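Local coordinates for protein glycosyl hydrolase, family 38 (Enterococcus faecalis, PDB 5KBP) that probably hydrolyses alpha-mannosidic linkages in carbohydrates, as expected of a glycoside hydrolase family 38 alpha-mannosidase, at residues I669-V683 against E739-C753. Residues are numbered along the deposited sequence; the frame is centred on the assembly and turned at random.
Sequences IKDHRLRVLFPTGMV and EVLADGTIAVTLIRC
R675 reaches across the neighbouring strand to E739 in a salt bridge, NH2 to OE2 at 2.8 Å, with the guanidinium and carboxylate planes turned 47° from each other. A bend at chi3 (82°), after one at chi2, brings the end of the side chain over A747 to E739. One face of its guanidinium rests on A747, whose CB lies 3.3 Å from NH2, while NH2 of R673 sits over the opposite face; NH1 forms a second salt bridge, to E563, so the guanidinium is held from strand 555-566 on one side and from strand 737-740, beyond the paired strand, on the other. Farther along, the hydroxyl OG1 of T680 donates to the carbonyl O of G744 at 2.6 Å, approaching from above the carbonyl plane.

Strands 672-679 and 745-753 pair antiparallel inside a sheet that packs on a second antiparallel sheet, consistent with the beta-sandwich of the galactose-mutarotase-like C-terminal domain of family 38; strand 555-566 flanks the first and 737-740 the second. A classic beta bulge shifts the register by one residue: L750 and I751 both face L674, whose carbonyl O accepts from L750 N at 2.8 Å and from I751 N at 3.3 Å. Beyond it the regular pairing resumes, as in V676 N to V748 O at 2.9 Å.

The face bearing L674, V676 and F678 is mainly apolar. CG1 of V676 meets CD2 of L750 at 3.8 Å, and I746, V748 and F678 pack on I730 of strand 727-732 in the adjoining sheet. Toward the other end, SG of C753 approaches the H672 ring obliquely, 3.4 Å from NE2. I669 CG2 covers one face of that imidazole, and D564 and N667 hydrogen-bond to its ND1 and NE2 respectively, fixing its rotation.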
ATOM      1  N   ILE A 669      11.199  10.388 -20.538  1.00 50.41           N
ATOM      2  CA  ILE A 669      10.561  10.483 -21.843  1.00 48.61           C
ATOM      3  C   ILE A 669       9.180   9.851 -21.747  1.00 43.98           C
ATOM      4  O   ILE A 669       8.996   8.844 -21.052  1.00 52.61           O
ATOM      5  CB  ILE A 669      11.411   9.794 -22.931  1.00 46.13           C
ATOM      6  CG1 ILE A 669      12.802  10.429 -23.001  1.00 47.75           C
ATOM      7  CG2 ILE A 669      10.729   9.861 -24.287  1.00 35.51           C
ATOM      8  CD1 ILE A 669      12.786  11.913 -23.302  1.00 47.98           C
ATOM      9  N   LYS A 670       8.211  10.442 -22.440  1.00 36.99           N
ATOM     10  CA  LYS A 670       6.836   9.971 -22.426  1.00 40.17           C
ATOM     11  C   LYS A 670       6.415   9.516 -23.819  1.00 37.68           C
ATOM     12  O   LYS A 670       7.008   9.901 -24.830  1.00 47.20           O
ATOM     13  CB  LYS A 670       5.883  11.065 -21.929  1.00 41.50           C
ATOM     14  CG  LYS A 670       6.184  11.550 -20.523  1.00 44.48           C
ATOM     15  CD  LYS A 670       5.290  12.718 -20.138  1.00 43.28           C
ATOM     16  CE  LYS A 670       5.632  13.248 -18.753  1.00 49.80           C
ATOM     17  NZ  LYS A 670       4.814  14.440 -18.386  1.00 58.68           N
ATOM     18  N   ASP A 671       5.377   8.676 -23.848  1.00 38.64           N
ATOM     19  CA  ASP A 671       4.724   8.249 -25.088  1.00 44.43           C
ATOM     20  C   ASP A 671       5.706   7.569 -26.043  1.00 49.37           C
ATOM     21  O   ASP A 671       5.809   7.920 -27.219  1.00 45.83           O
ATOM     22  CB  ASP A 671       4.032   9.432 -25.773  1.00 48.31           C
ATOM     23  CG  ASP A 671       2.984  10.083 -24.892  1.00 59.86           C
ATOM     24  OD1 ASP A 671       2.202   9.351 -24.251  1.00 62.54           O
ATOM     25  OD2 ASP A 671       2.945  11.331 -24.841  1.00 66.61           O
ATOM     26  N   HIS A 672       6.426   6.572 -25.532  1.00 51.74           N
ATOM     27  CA  HIS A 672       7.424   5.887 -26.340  1.00 53.70           C
ATOM     28  C   HIS A 672       7.612   4.464 -25.832  1.00 47.16           C
ATOM     29  O   HIS A 672       7.126   4.091 -24.762  1.00 42.87           O
ATOM     30  CB  HIS A 672       8.761   6.634 -26.331  1.00 49.96           C
ATOM     31  CG  HIS A 672       9.502   6.521 -25.037  1.00 51.13           C
ATOM     32  ND1 HIS A 672      10.811   6.092 -24.964  1.00 50.66           N
ATOM     33  CD2 HIS A 672       9.118   6.776 -23.765  1.00 48.69           C
ATOM     34  CE1 HIS A 672      11.200   6.088 -23.701  1.00 44.70           C
ATOM     35  NE2 HIS A 672      10.191   6.499 -22.954  1.00 46.82           N
ATOM     36  N   ARG A 673       8.335   3.673 -26.623  1.00 41.76           N
ATOM     37  CA  ARG A 673       8.665   2.296 -26.284  1.00 40.88           C
ATOM     38  C   ARG A 673      10.117   2.038 -26.653  1.00 48.71           C
ATOM     39  O   ARG A 673      10.529   2.317 -27.783  1.00 49.87           O
ATOM     40  CB  ARG A 673       7.751   1.305 -27.014  1.00 39.09           C
ATOM     41  CG  ARG A 673       8.074  -0.157 -26.733  1.00 45.20           C
ATOM     42  CD  ARG A 673       7.458  -1.074 -27.774  1.00 42.96           C
ATOM     43  NE  ARG A 673       7.964  -0.778 -29.110  1.00 54.50           N
ATOM     44  CZ  ARG A 673       7.578  -1.407 -30.215  1.00 58.10           C
ATOM     45  NH1 ARG A 673       8.096  -1.067 -31.388  1.00 53.76           N
ATOM     46  NH2 ARG A 673       6.673  -2.374 -30.149  1.00 51.63           N
ATOM     47  N   LEU A 674      10.887   1.512 -25.702  1.00 47.91           N
ATOM     48  CA  LEU A 674      12.297   1.204 -25.904  1.00 44.32           C
ATOM     49  C   LEU A 674      12.494  -0.305 -25.902  1.00 45.12           C
ATOM     50  O   LEU A 674      12.030  -0.995 -24.988  1.00 38.74           O
ATOM     51  CB  LEU A 674      13.160   1.846 -24.817  1.00 39.79           C
ATOM     52  CG  LEU A 674      14.659   1.557 -24.906  1.00 47.22           C
ATOM     53  CD1 LEU A 674      15.277   2.256 -26.111  1.00 43.27           C
ATOM     54  CD2 LEU A 674      15.359   1.964 -23.619  1.00 45.19           C
ATOM     55  N   ARG A 675      13.182  -0.812 -26.924  1.00 46.14           N
ATOM     56  CA  ARG A 675      13.449  -2.235 -27.054  1.00 52.88           C
ATOM     57  C   ARG A 675      14.934  -2.455 -27.313  1.00 57.58           C
ATOM     58  O   ARG A 675      15.672  -1.530 -27.664  1.00 51.55           O
ATOM     59  CB  ARG A 675      12.633  -2.867 -28.193  1.00 53.94           C
ATOM     60  CG  ARG A 675      11.234  -2.299 -28.361  1.00 56.16           C
ATOM     61  CD  ARG A 675      10.812  -2.344 -29.821  1.00 57.10           C
ATOM     62  NE  ARG A 675      10.298  -3.651 -30.220  1.00 54.54           N
ATOM     63  CZ  ARG A 675      10.123  -4.025 -31.484  1.00 52.52           C
ATOM     64  NH1 ARG A 675      10.436  -3.197 -32.472  1.00 45.14           N
ATOM     65  NH2 ARG A 675       9.645  -5.230 -31.762  1.00 55.77           N
ATOM     66  N   VAL A 676      15.362  -3.702 -27.132  1.00 56.36           N
ATOM     67  CA  VAL A 676      16.715  -4.138 -27.453  1.00 56.44           C
ATOM     68  C   VAL A 676      16.620  -5.223 -28.516  1.00 54.77           C
ATOM     69  O   VAL A 676      15.744  -6.094 -28.454  1.00 50.76           O
ATOM     70  CB  VAL A 676      17.469  -4.637 -26.200  1.00 43.96           C
ATOM     71  CG1 VAL A 676      16.699  -5.753 -25.504  1.00 39.70           C
ATOM     72  CG2 VAL A 676      18.878  -5.088 -26.562  1.00 50.10           C
ATOM     73  N   LEU A 677      17.507  -5.159 -29.505  1.00 53.83           N
ATOM     74  CA  LEU A 677      17.429  -6.003 -30.689  1.00 57.70           C
ATOM     75  C   LEU A 677      18.544  -7.040 -30.684  1.00 64.73           C
ATOM     76  O   LEU A 677      19.669  -6.757 -30.258  1.00 65.30           O
ATOM     77  CB  LEU A 677      17.508  -5.159 -31.965  1.00 57.86           C
ATOM     78  CG  LEU A 677      16.202  -4.635 -32.575  1.00 58.29           C
ATOM     79  CD1 LEU A 677      15.319  -3.958 -31.535  1.00 59.69           C
ATOM     80  CD2 LEU A 677      16.501  -3.681 -33.723  1.00 42.93           C
ATOM     81  N   PHE A 678      18.224  -8.240 -31.166  1.00 59.84           N
ATOM     82  CA  PHE A 678      19.194  -9.328 -31.284  1.00 53.28           C
ATOM     83  C   PHE A 678      19.003 -10.018 -32.626  1.00 55.37           C
ATOM     84  O   PHE A 678      18.260 -11.003 -32.735  1.00 61.10           O
ATOM     85  CB  PHE A 678      19.056 -10.332 -30.139  1.00 50.44           C
ATOM     86  CG  PHE A 678      19.414  -9.776 -28.795  1.00 53.64           C
ATOM     87  CD1 PHE A 678      20.738  -9.691 -28.398  1.00 55.20           C
ATOM     88  CD2 PHE A 678      18.428  -9.349 -27.922  1.00 50.95           C
ATOM     89  CE1 PHE A 678      21.074  -9.183 -27.158  1.00 46.87           C
ATOM     90  CE2 PHE A 678      18.756  -8.840 -26.681  1.00 50.85           C
ATOM     91  CZ  PHE A 678      20.081  -8.757 -26.299  1.00 47.62           C
ATOM     92  N   PRO A 679      19.654  -9.524 -33.678  1.00 51.31           N
ATOM     93  CA  PRO A 679      19.562 -10.190 -34.986  1.00 53.06           C
ATOM     94  C   PRO A 679      20.193 -11.573 -34.941  1.00 56.64           C
ATOM     95  O   PRO A 679      21.398 -11.720 -34.720  1.00 65.31           O
ATOM     96  CB  PRO A 679      20.328  -9.242 -35.918  1.00 50.59           C
ATOM     97  CG  PRO A 679      20.317  -7.924 -35.220  1.00 51.08           C
ATOM     98  CD  PRO A 679      20.386  -8.250 -33.759  1.00 48.16           C
ATOM     99  N   THR A 680      19.364 -12.596 -35.156  1.00 59.84           N
ATOM    100  CA  THR A 680      19.849 -13.971 -35.151  1.00 62.64           C
ATOM    101  C   THR A 680      20.504 -14.368 -36.467  1.00 61.27           C
ATOM    102  O   THR A 680      21.340 -15.278 -36.478  1.00 64.53           O
ATOM    103  CB  THR A 680      18.702 -14.939 -34.844  1.00 59.48           C
ATOM    104  OG1 THR A 680      17.718 -14.865 -35.884  1.00 66.60           O
ATOM    105  CG2 THR A 680      18.053 -14.591 -33.511  1.00 58.41           C
ATOM    106  N   GLY A 681      20.145 -13.712 -37.568  1.00 58.28           N
ATOM    107  CA  GLY A 681      20.733 -14.016 -38.855  1.00 57.51           C
ATOM    108  C   GLY A 681      20.103 -15.174 -39.594  1.00 65.03           C
ATOM    109  O   GLY A 681      20.632 -15.582 -40.634  1.00 70.23           O
ATOM    110  N   MET A 682      18.995 -15.716 -39.096  1.00 68.17           N
ATOM    111  CA  MET A 682      18.325 -16.839 -39.739  1.00 72.79           C
ATOM    112  C   MET A 682      16.826 -16.586 -39.769  1.00 76.55           C
ATOM    113  O   MET A 682      16.235 -16.208 -38.752  1.00 79.06           O
ATOM    114  CB  MET A 682      18.634 -18.155 -39.016  1.00 71.63           C
ATOM    115  CG  MET A 682      18.787 -18.017 -37.513  1.00 69.97           C
ATOM    116  SD  MET A 682      19.524 -19.482 -36.761  1.00 67.80           S
ATOM    117  CE  MET A 682      19.852 -18.877 -35.110  1.00 57.57           C
ATOM    118  N   VAL A 683      16.222 -16.790 -40.934  1.00 76.79           N
ATOM    119  CA  VAL A 683      14.788 -16.619 -41.131  1.00 77.72           C
ATOM    120  C   VAL A 683      14.154 -18.004 -41.113  1.00 73.27           C
ATOM    121  O   VAL A 683      14.295 -18.775 -42.068  1.00 71.73           O
ATOM    122  CB  VAL A 683      14.481 -15.878 -42.439  1.00 81.36           C
ATOM    123  CG1 VAL A 683      12.979 -15.791 -42.660  1.00 80.31           C
ATOM    124  CG2 VAL A 683      15.104 -14.488 -42.419  1.00 82.46           C
ATOM    125  N   GLU A 739       9.121  -9.670 -29.721  1.00 48.09           N
ATOM    126  CA  GLU A 739       8.655  -9.822 -31.091  1.00 53.12           C
ATOM    127  C   GLU A 739       9.803 -10.341 -31.942  1.00 55.93           C
ATOM    128  O   GLU A 739      10.924  -9.833 -31.849  1.00 69.34           O
ATOM    129  CB  GLU A 739       8.128  -8.498 -31.657  1.00 57.30           C
ATOM    130  CG  GLU A 739       7.707  -8.579 -33.117  1.00 60.98           C
ATOM    131  CD  GLU A 739       7.091  -7.291 -33.624  1.00 69.12           C
ATOM    132  OE1 GLU A 739       6.295  -7.350 -34.584  1.00 64.65           O
ATOM    133  OE2 GLU A 739       7.400  -6.219 -33.062  1.00 70.27           O
ATOM    134  N   VAL A 740       9.523 -11.351 -32.756  1.00 49.18           N
ATOM    135  CA  VAL A 740      10.496 -11.906 -33.688  1.00 46.38           C
ATOM    136  C   VAL A 740      10.258 -11.240 -35.036  1.00 52.17           C
ATOM    137  O   VAL A 740       9.239 -11.485 -35.690  1.00 59.23           O
ATOM    138  CB  VAL A 740      10.383 -13.433 -33.785  1.00 48.80           C
ATOM    139  CG1 VAL A 740      11.472 -13.987 -34.689  1.00 47.43           C
ATOM    140  CG2 VAL A 740      10.461 -14.055 -32.400  1.00 51.34           C
ATOM    141  N   LEU A 741      11.196 -10.395 -35.453  1.00 51.12           N
ATOM    142  CA  LEU A 741      11.024  -9.626 -36.674  1.00 55.16           C
ATOM    143  C   LEU A 741      11.209 -10.517 -37.903  1.00 65.03           C
ATOM    144  O   LEU A 741      11.621 -11.678 -37.814  1.00 68.95           O
ATOM    145  CB  LEU A 741      11.995  -8.446 -36.702  1.00 58.12           C
ATOM    146  CG  LEU A 741      11.485  -7.109 -36.148  1.00 57.62           C
ATOM    147  CD1 LEU A 741      10.788  -7.276 -34.802  1.00 57.97           C
ATOM    148  CD2 LEU A 741      12.626  -6.112 -36.031  1.00 53.09           C
ATOM    149  N   ALA A 742      10.895  -9.947 -39.071  1.00 66.35           N
ATOM    150  CA  ALA A 742      10.855 -10.731 -40.303  1.00 63.39           C
ATOM    151  C   ALA A 742      12.226 -11.273 -40.691  1.00 60.77           C
ATOM    152  O   ALA A 742      12.313 -12.343 -41.304  1.00 61.84           O
ATOM    153  CB  ALA A 742      10.278  -9.889 -41.441  1.00 55.77           C
ATOM    154  N   ASP A 743      13.300 -10.558 -40.357  1.00 55.76           N
ATOM    155  CA  ASP A 743      14.650 -11.014 -40.653  1.00 63.38           C
ATOM    156  C   ASP A 743      15.246 -11.854 -39.527  1.00 64.55           C
ATOM    157  O   ASP A 743      16.471 -12.007 -39.461  1.00 63.42           O
ATOM    158  CB  ASP A 743      15.554  -9.817 -40.970  1.00 73.08           C
ATOM    159  CG  ASP A 743      15.530  -8.758 -39.884  1.00 79.02           C
ATOM    160  OD1 ASP A 743      15.781  -9.095 -38.710  1.00 79.97           O
ATOM    161  OD2 ASP A 743      15.257  -7.583 -40.206  1.00 84.16           O
ATOM    162  N   GLY A 744      14.410 -12.398 -38.646  1.00 65.48           N
ATOM    163  CA  GLY A 744      14.883 -13.214 -37.548  1.00 57.66           C
ATOM    164  C   GLY A 744      15.364 -12.451 -36.337  1.00 49.19           C
ATOM    165  O   GLY A 744      15.881 -13.070 -35.400  1.00 54.57           O
ATOM    166  N   THR A 745      15.210 -11.131 -36.316  1.00 53.86           N
ATOM    167  CA  THR A 745      15.670 -10.336 -35.184  1.00 57.58           C
ATOM    168  C   THR A 745      14.738 -10.521 -33.995  1.00 56.07           C
ATOM    169  O   THR A 745      13.527 -10.303 -34.105  1.00 49.98           O
ATOM    170  CB  THR A 745      15.748  -8.862 -35.569  1.00 53.08           C
ATOM    171  OG1 THR A 745      16.750  -8.685 -36.578  1.00 61.94           O
ATOM    172  CG2 THR A 745      16.095  -8.013 -34.353  1.00 43.89           C
ATOM    173  N   ILE A 746      15.301 -10.927 -32.862  1.00 56.55           N
ATOM    174  CA  ILE A 746      14.552 -10.981 -31.612  1.00 54.27           C
ATOM    175  C   ILE A 746      14.593  -9.598 -30.975  1.00 53.99           C
ATOM    176  O   ILE A 746      15.670  -9.079 -30.666  1.00 57.55           O
ATOM    177  CB  ILE A 746      15.125 -12.040 -30.661  1.00 51.82           C
ATOM    178  CG1 ILE A 746      15.159 -13.409 -31.344  1.00 49.85           C
ATOM    179  CG2 ILE A 746      14.301 -12.103 -29.389  1.00 42.76           C
ATOM    180  CD1 ILE A 746      15.744 -14.499 -30.476  1.00 49.32           C
ATOM    181  N   ALA A 747      13.423  -8.999 -30.785  1.00 51.88           N
ATOM    182  CA  ALA A 747      13.300  -7.680 -30.176  1.00 49.28           C
ATOM    183  C   ALA A 747      12.579  -7.837 -28.844  1.00 51.66           C
ATOM    184  O   ALA A 747      11.394  -8.189 -28.812  1.00 50.60           O
ATOM    185  CB  ALA A 747      12.556  -6.718 -31.098  1.00 44.25           C
ATOM    186  N   VAL A 748      13.291  -7.584 -27.750  1.00 53.70           N
ATOM    187  CA  VAL A 748      12.724  -7.642 -26.409  1.00 47.44           C
ATOM    188  C   VAL A 748      12.377  -6.226 -25.975  1.00 51.16           C
ATOM    189  O   VAL A 748      13.236  -5.335 -25.988  1.00 54.15           O
ATOM    190  CB  VAL A 748      13.696  -8.300 -25.414  1.00 44.40           C
ATOM    191  CG1 VAL A 748      13.137  -8.223 -24.001  1.00 43.74           C
ATOM    192  CG2 VAL A 748      13.965  -9.746 -25.808  1.00 39.38           C
ATOM    193  N   THR A 749      11.119  -6.015 -25.596  1.00 52.46           N
ATOM    194  CA  THR A 749      10.666  -4.703 -25.155  1.00 54.05           C
ATOM    195  C   THR A 749      11.130  -4.454 -23.727  1.00 54.48           C
ATOM    196  O   THR A 749      10.835  -5.245 -22.824  1.00 52.37           O
ATOM    197  CB  THR A 749       9.146  -4.598 -25.246  1.00 49.13           C
ATOM    198  OG1 THR A 749       8.735  -4.801 -26.602  1.00 51.16           O
ATOM    199  CG2 THR A 749       8.680  -3.228 -24.774  1.00 42.09           C
ATOM    200  N   LEU A 750      11.847  -3.352 -23.522  1.00 44.96           N
ATOM    201  CA  LEU A 750      12.339  -3.007 -22.196  1.00 51.19           C
ATOM    202  C   LEU A 750      11.318  -2.201 -21.399  1.00 50.44           C
ATOM    203  O   LEU A 750      11.051  -2.510 -20.233  1.00 44.00           O
ATOM    204  CB  LEU A 750      13.653  -2.227 -22.312  1.00 44.08           C
ATOM    205  CG  LEU A 750      14.803  -2.939 -23.028  1.00 50.05           C
ATOM    206  CD1 LEU A 750      16.038  -2.054 -23.061  1.00 47.98           C
ATOM    207  CD2 LEU A 750      15.108  -4.270 -22.361  1.00 47.09           C
ATOM    208  N   ILE A 751      10.734  -1.176 -22.013  1.00 43.82           N
ATOM    209  CA  ILE A 751       9.821  -0.280 -21.315  1.00 42.43           C
ATOM    210  C   ILE A 751       8.907   0.360 -22.350  1.00 45.73           C
ATOM    211  O   ILE A 751       9.336   0.692 -23.458  1.00 45.65           O
ATOM    212  CB  ILE A 751      10.602   0.771 -20.486  1.00 38.64           C
ATOM    213  CG1 ILE A 751       9.663   1.586 -19.596  1.00 38.43           C
ATOM    214  CG2 ILE A 751      11.418   1.688 -21.390  1.00 31.28           C
ATOM    215  CD1 ILE A 751      10.392   2.528 -18.658  1.00 37.26           C
ATOM    216  N   ARG A 752       7.632   0.505 -21.990  1.00 41.76           N
ATOM    217  CA  ARG A 752       6.642   1.125 -22.864  1.00 43.02           C
ATOM    218  C   ARG A 752       5.832   2.114 -22.043  1.00 45.91           C
ATOM    219  O   ARG A 752       5.281   1.749 -20.999  1.00 41.07           O
ATOM    220  CB  ARG A 752       5.729   0.077 -23.508  1.00 34.68           C
ATOM    221  CG  ARG A 752       4.832   0.631 -24.601  1.00 41.98           C
ATOM    222  CD  ARG A 752       4.071  -0.473 -25.319  1.00 48.04           C
ATOM    223  NE  ARG A 752       3.029  -1.058 -24.482  1.00 50.40           N
ATOM    224  CZ  ARG A 752       1.779  -0.610 -24.429  1.00 43.99           C
ATOM    225  NH1 ARG A 752       0.890  -1.199 -23.642  1.00 39.74           N
ATOM    226  NH2 ARG A 752       1.420   0.432 -25.165  1.00 41.39           N
ATOM    227  N   CYS A 753       5.754   3.355 -22.517  1.00 46.70           N
ATOM    228  CA  CYS A 753       5.202   4.461 -21.747  1.00 47.21           C
ATOM    229  C   CYS A 753       4.002   5.049 -22.477  1.00 47.57           C
ATOM    230  O   CYS A 753       4.121   5.478 -23.629  1.00 50.25           O
ATOM    231  CB  CYS A 753       6.268   5.533 -21.515  1.00 44.41           C
ATOM    232  SG  CYS A 753       7.877   4.865 -21.007  1.00 50.59           S
TER